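433aa long hypothetical phosphoribosylglycinamide formyl transferase (Pyrococcus horikoshii, PDB 2DWC) is of unconfirmed function but has the three-part make-up of a PurT-like ATP-grasp protein and binds adenosine-5'-diphosphate. Local coordinates at residues M69-D72 / F73-V77; D394-V397 / E398-K401; T143-D146 / E147-A151. One frame throughout, in Å; residues are numbered along the deposited sequence.

Interaction 1: M69-D72 / F73-V77; sequences MDKD and FLWSV
The indole of W75 and the aliphatic part of K71 lie side by side and point the same way. CG of K71 stands anti to its backbone N (chi1 174°), which carries it alongside W75 CD1, 3.8 Å away. The phenyl ring of F101 on helix 95-103 packs edge-to-face with the indole. E100 works on both partners, its OE1 taking the hydrogen bond from W75 NE1 and its OE2 the salt bridge from K71 NZ.

F73 packs on Y64 of strand 62-65 and on M68. The side chains of F73 and D70 cross at about a right angle, F73 CB lying 3.8 Å from D70 OD1, with ring and carboxylate planes turned 50° apart. The other oxygen, OD2, accepts weak bonds from D72 N at 2.9 Å and F73 N at 3.4 Å, two amides of the first turn. D70 O receives L74 N at 3.2 Å, an almost straight bond, while L74 itself packs on A97 and F101. An aspartate whose carboxylate accepts, if weakly, from the first amides is an N-cap, here starting helix 71-81, which follows strand 62-65 in the Rossmann-like preATP-grasp domain.

Interaction 2: D394-V397 / E398-K401; sequences DKDV and EVAK
D396 meets V399 and E398 in turn along its length. Its CB lies 3.6 Å from V399 CG2, and beyond it both CG and OD1 pass the same methyl at 3.7 Å, the two side chains crossing at about a right angle. At the tip OD2 alone of the two oxygens turns to the backbone, accepting the hydrogen bond of E398 N at 2.9 Å. With CG anti to the backbone N (chi1 -176°), the carboxylate is brought within reach of that amide. The donor meets OD2 on its anti side, 34° out of the carboxylate plane.

This makes D396 the N-cap of helix 397-409, in the PurT C-terminal region. The approach to the cap has a turn of its own. D394 OD1 accepts from D396 N at 2.8 Å, closing an Asx turn where the chain leaves strand 386-393, so one aspartate holds the backbone of the next. The D394 carboxylate also rests against V399, whose CG1 lies 3.6 Å from D394 CG; V399 therefore has an aspartate at each of its two methyls. Behind the cap, D396 O takes A400 N at 3.1 Å in the carbonyl plane and, weakly, V399 N.

Negative charge gathers beside this helix start. D396 OD2 and E398 OE1 are 4.6 Å apart without touching, and E250 comes close to the E398 carboxylate as well, which would probably raise the proton affinity of the E398 carboxylate, though the nearby helix N terminus may offset this. On the inner side V397 packs on E250 and P342, and A400 on A344 of strand 343-349. K401 also packs on A344, and its ammonium makes a cation-pi contact with W246.

Interaction 3: T143-D146 / E147-A151; sequences TTLD and ELYEA
T144 and E147 form a local N-terminal cap on helix 145-155, at the surface of the ATP-grasp domain just after strand 139-142. T144 OG1 accepts the amide of E147 at 3.0 Å. The hydroxyl is put there by chi1 of 62°, which sets it between the backbone N and the carbonyl carbon. The side chains of T144 and E147 cross at a slant, E147 CG 3.2 Å from T144 OG1, and E147 is extended beyond CG as far as the residue before the cap. There OE2 accepts from T143 N at 2.8 Å, the donor lying nearly along the C-O axis. A classic capping box would return this bond to the N-cap amide itself; here it is one residue earlier, at the end of the incoming loop.

Farther round the first turn, L145 and Y149 lie side by side and point the same way. L145 CD1 reaches Y149 CE1 at 3.7 Å, while L145 O accepts Y149 N at 2.9 Å.

Helix 181-185 takes up the apolar side chains of this turn: W185 meets L145, and I181 meets both L148 and Y149. L148 also packs on A142 of strand 139-142 and on V201 of strand 199-203, so the start of helix 145-155 packs against both helix 181-185 and the antiparallel sheet.

Followed from the N terminus, the chain makes interaction 1 first, then interaction 3 and last interaction 2, strictly in series, with none nested in or crossing another. Each joins adjoining segments and so closes no more than the first turn of a helix, where a loop becomes helix 71-81, 145-155 or 397-409. They belong to the preATP-grasp, ATP-grasp and PurT C-terminal regions respectively. Nearest atoms are about 22 Å apart for interactions 1 and 3 and about 35 Å for interactions 1 and 2. Side chains of the same turns meet the surrounding fold: strand 62-65 and helix 95-103 for interaction 1, strands 139-142 and 199-203 and helix 181-185 for interaction 3, strand 343-349 for interaction 2.

Interaction 1: M69-D72 / F73-V77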
# COMPACT_ATOMS: atom_id res chain seq x y z
N MET B 69 -22.75 -3.56 -18.80
CA MET B 69 -24.13 -4.01 -18.78
C MET B 69 -24.35 -4.96 -19.97
O MET B 69 -25.44 -5.54 -20.16
CB MET B 69 -25.10 -2.81 -18.85
CG MET B 69 -25.09 -1.96 -17.59
SD MET B 69 -25.57 -2.97 -16.15
CE MET B 69 -27.21 -3.50 -16.62
N ASP B 70 -23.30 -5.18 -20.78
CA ASP B 70 -23.40 -6.08 -21.94
C ASP B 70 -22.87 -7.46 -21.58
O ASP B 70 -21.65 -7.65 -21.39
CB ASP B 70 -22.59 -5.49 -23.12
CG ASP B 70 -22.51 -6.45 -24.34
OD1 ASP B 70 -21.91 -6.06 -25.35
OD2 ASP B 70 -23.04 -7.56 -24.29
N LYS B 71 -23.79 -8.42 -21.44
CA LYS B 71 -23.39 -9.78 -21.05
C LYS B 71 -22.35 -10.43 -21.96
O LYS B 71 -21.49 -11.17 -21.50
CB LYS B 71 -24.64 -10.67 -21.01
CG LYS B 71 -24.32 -12.09 -20.77
CD LYS B 71 -25.63 -12.85 -20.42
CE LYS B 71 -26.50 -13.05 -21.65
NZ LYS B 71 -27.80 -13.78 -21.30
N ASP B 72 -22.45 -10.20 -23.27
CA ASP B 72 -21.52 -10.80 -24.24
C ASP B 72 -20.08 -10.27 -24.03
O ASP B 72 -19.10 -11.03 -24.22
CB ASP B 72 -21.86 -10.40 -25.69
CG ASP B 72 -22.99 -11.17 -26.32
OD1 ASP B 72 -23.62 -12.05 -25.66
OD2 ASP B 72 -23.24 -10.86 -27.53
N PHE B 73 -19.97 -8.97 -23.75
CA PHE B 73 -18.66 -8.36 -23.50
C PHE B 73 -18.02 -9.04 -22.28
O PHE B 73 -16.87 -9.49 -22.33
CB PHE B 73 -18.80 -6.84 -23.26
CG PHE B 73 -17.58 -6.23 -22.62
CD1 PHE B 73 -16.34 -6.35 -23.22
CD2 PHE B 73 -17.69 -5.54 -21.42
CE1 PHE B 73 -15.19 -5.79 -22.61
CE2 PHE B 73 -16.58 -4.96 -20.80
CZ PHE B 73 -15.29 -5.09 -21.40
N LEU B 74 -18.78 -9.11 -21.19
CA LEU B 74 -18.26 -9.72 -19.98
C LEU B 74 -17.91 -11.18 -20.19
O LEU B 74 -16.87 -11.66 -19.69
CB LEU B 74 -19.26 -9.56 -18.81
CG LEU B 74 -19.58 -8.09 -18.43
CD1 LEU B 74 -20.58 -8.09 -17.26
CD2 LEU B 74 -18.29 -7.34 -18.03
N TRP B 75 -18.74 -11.93 -20.93
CA TRP B 75 -18.39 -13.33 -21.15
C TRP B 75 -17.08 -13.47 -21.96
O TRP B 75 -16.28 -14.38 -21.78
CB TRP B 75 -19.53 -14.04 -21.90
CG TRP B 75 -20.33 -14.96 -21.01
CD1 TRP B 75 -21.67 -14.87 -20.73
CD2 TRP B 75 -19.84 -16.10 -20.29
NE1 TRP B 75 -22.04 -15.91 -19.89
CE2 TRP B 75 -20.94 -16.67 -19.60
CE3 TRP B 75 -18.58 -16.71 -20.16
CZ2 TRP B 75 -20.80 -17.82 -18.80
CZ3 TRP B 75 -18.44 -17.85 -19.36
CH2 TRP B 75 -19.56 -18.39 -18.70
N SER B 76 -16.88 -12.57 -22.91
CA SER B 76 -15.68 -12.66 -23.73
C SER B 76 -14.47 -12.49 -22.82
O SER B 76 -13.48 -13.22 -22.90
CB SER B 76 -15.70 -11.55 -24.83
OG SER B 76 -14.52 -11.62 -25.59
N VAL B 77 -14.56 -11.54 -21.90
CA VAL B 77 -13.44 -11.34 -20.99
C VAL B 77 -13.25 -12.55 -20.06
O VAL B 77 -12.14 -13.04 -19.86
CB VAL B 77 -13.69 -10.07 -20.12
CG1 VAL B 77 -12.50 -9.91 -19.13
CG2 VAL B 77 -13.79 -8.82 -21.04

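Interaction 2: D394-V397 / E398-K401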
# COMPACT_ATOMS: atom_id res chain seq x y z
N ASP B 394 -4.84 9.35 14.54
CA ASP B 394 -4.50 9.95 15.84
C ASP B 394 -5.07 9.04 16.92
O ASP B 394 -5.97 8.28 16.68
CB ASP B 394 -5.15 11.32 15.98
CG ASP B 394 -4.57 12.12 17.15
OD1 ASP B 394 -5.13 12.06 18.27
OD2 ASP B 394 -3.55 12.78 16.93
N LYS B 395 -4.50 9.13 18.11
CA LYS B 395 -5.02 8.36 19.23
C LYS B 395 -6.45 8.76 19.52
O LYS B 395 -7.23 7.98 20.09
CB LYS B 395 -4.14 8.61 20.46
CG LYS B 395 -2.83 7.88 20.39
CD LYS B 395 -1.95 8.14 21.60
CE LYS B 395 -0.67 7.29 21.55
NZ LYS B 395 0.12 7.52 20.30
N ASP B 396 -6.80 9.99 19.15
CA ASP B 396 -8.15 10.51 19.36
C ASP B 396 -8.84 10.60 18.01
O ASP B 396 -8.43 11.42 17.16
CB ASP B 396 -8.05 11.91 20.01
CG ASP B 396 -9.40 12.52 20.37
OD1 ASP B 396 -9.41 13.43 21.24
OD2 ASP B 396 -10.46 12.16 19.82
N VAL B 397 -9.87 9.78 17.82
CA VAL B 397 -10.61 9.77 16.55
C VAL B 397 -11.18 11.13 16.14
O VAL B 397 -11.24 11.44 14.95
CB VAL B 397 -11.71 8.65 16.58
CG1 VAL B 397 -12.84 9.04 17.51
CG2 VAL B 397 -12.25 8.38 15.16
N GLU B 398 -11.57 11.98 17.11
CA GLU B 398 -12.11 13.28 16.74
C GLU B 398 -11.02 14.20 16.19
O GLU B 398 -11.30 15.05 15.35
CB GLU B 398 -12.83 13.93 17.95
CG GLU B 398 -14.00 13.06 18.45
CD GLU B 398 -14.84 13.72 19.55
OE1 GLU B 398 -14.32 14.62 20.26
OE2 GLU B 398 -16.01 13.33 19.72
N VAL B 399 -9.79 14.03 16.67
CA VAL B 399 -8.67 14.80 16.18
C VAL B 399 -8.41 14.33 14.72
O VAL B 399 -8.21 15.14 13.82
CB VAL B 399 -7.41 14.56 17.03
CG1 VAL B 399 -6.22 15.24 16.36
CG2 VAL B 399 -7.61 15.15 18.46
N ALA B 400 -8.44 13.02 14.50
CA ALA B 400 -8.24 12.52 13.12
C ALA B 400 -9.34 13.02 12.18
O ALA B 400 -9.03 13.41 11.04
CB ALA B 400 -8.16 11.00 13.12
N LYS B 401 -10.61 13.02 12.62
CA LYS B 401 -11.71 13.53 11.79
C LYS B 401 -11.47 14.98 11.39
O LYS B 401 -11.58 15.36 10.21
CB LYS B 401 -13.06 13.46 12.53
CG LYS B 401 -13.55 12.07 12.85
CD LYS B 401 -14.73 12.10 13.81
CE LYS B 401 -15.95 12.81 13.21
NZ LYS B 401 -17.09 12.81 14.19

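Interaction 3: T143-D146 / E147-A151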
# COMPACT_ATOMS: atom_id res chain seq x y z
N THR B 143 -46.85 1.19 -5.46
CA THR B 143 -46.68 0.96 -6.88
C THR B 143 -47.48 1.98 -7.68
O THR B 143 -47.35 2.09 -8.90
CB THR B 143 -47.16 -0.45 -7.27
OG1 THR B 143 -46.29 -1.43 -6.68
CG2 THR B 143 -47.16 -0.63 -8.77
N THR B 144 -48.33 2.74 -6.99
CA THR B 144 -49.11 3.77 -7.65
C THR B 144 -49.11 5.02 -6.78
O THR B 144 -48.76 4.95 -5.60
CB THR B 144 -50.58 3.34 -7.86
OG1 THR B 144 -51.19 3.12 -6.58
CG2 THR B 144 -50.65 2.07 -8.69
N LEU B 145 -49.51 6.14 -7.36
CA LEU B 145 -49.57 7.38 -6.61
C LEU B 145 -50.59 7.22 -5.49
O LEU B 145 -50.38 7.69 -4.37
CB LEU B 145 -49.96 8.53 -7.54
CG LEU B 145 -50.09 9.93 -6.92
CD1 LEU B 145 -48.86 10.26 -6.09
CD2 LEU B 145 -50.28 10.95 -8.04
N ASP B 146 -51.68 6.53 -5.79
CA ASP B 146 -52.72 6.28 -4.78
C ASP B 146 -52.14 5.52 -3.61
O ASP B 146 -52.45 5.80 -2.45
CB ASP B 146 -53.87 5.48 -5.39
CG ASP B 146 -54.85 6.34 -6.16
OD1 ASP B 146 -54.42 7.27 -6.89
OD2 ASP B 146 -56.06 6.07 -6.05
N GLU B 147 -51.31 4.53 -3.90
CA GLU B 147 -50.71 3.75 -2.83
C GLU B 147 -49.67 4.59 -2.11
O GLU B 147 -49.50 4.48 -0.89
CB GLU B 147 -50.08 2.48 -3.40
CG GLU B 147 -51.09 1.45 -3.82
CD GLU B 147 -50.42 0.16 -4.25
OE1 GLU B 147 -51.15 -0.84 -4.47
OE2 GLU B 147 -49.18 0.15 -4.37
N LEU B 148 -48.98 5.45 -2.85
CA LEU B 148 -47.97 6.31 -2.25
C LEU B 148 -48.62 7.23 -1.20
O LEU B 148 -48.10 7.39 -0.09
CB LEU B 148 -47.27 7.14 -3.32
CG LEU B 148 -45.79 7.53 -3.14
CD1 LEU B 148 -45.64 8.97 -3.52
CD2 LEU B 148 -45.31 7.29 -1.71
N TYR B 149 -49.77 7.82 -1.54
CA TYR B 149 -50.46 8.71 -0.60
C TYR B 149 -50.83 7.97 0.67
O TYR B 149 -50.58 8.44 1.78
CB TYR B 149 -51.74 9.29 -1.21
CG TYR B 149 -51.56 10.60 -1.89
CD1 TYR B 149 -51.49 10.68 -3.29
CD2 TYR B 149 -51.45 11.78 -1.15
CE1 TYR B 149 -51.32 11.91 -3.93
CE2 TYR B 149 -51.28 13.02 -1.78
CZ TYR B 149 -51.21 13.07 -3.17
OH TYR B 149 -51.03 14.28 -3.80
N GLU B 150 -51.43 6.79 0.52
CA GLU B 150 -51.85 6.02 1.68
C GLU B 150 -50.64 5.58 2.50
O GLU B 150 -50.67 5.60 3.73
CB GLU B 150 -52.67 4.80 1.25
CG GLU B 150 -53.24 3.98 2.42
CD GLU B 150 -54.20 2.87 1.97
OE1 GLU B 150 -54.29 2.59 0.75
OE2 GLU B 150 -54.86 2.29 2.86
N ALA B 151 -49.56 5.19 1.81
CA ALA B 151 -48.35 4.75 2.49
C ALA B 151 -47.72 5.88 3.31
O ALA B 151 -47.43 5.70 4.49
CB ALA B 151 -47.34 4.21 1.47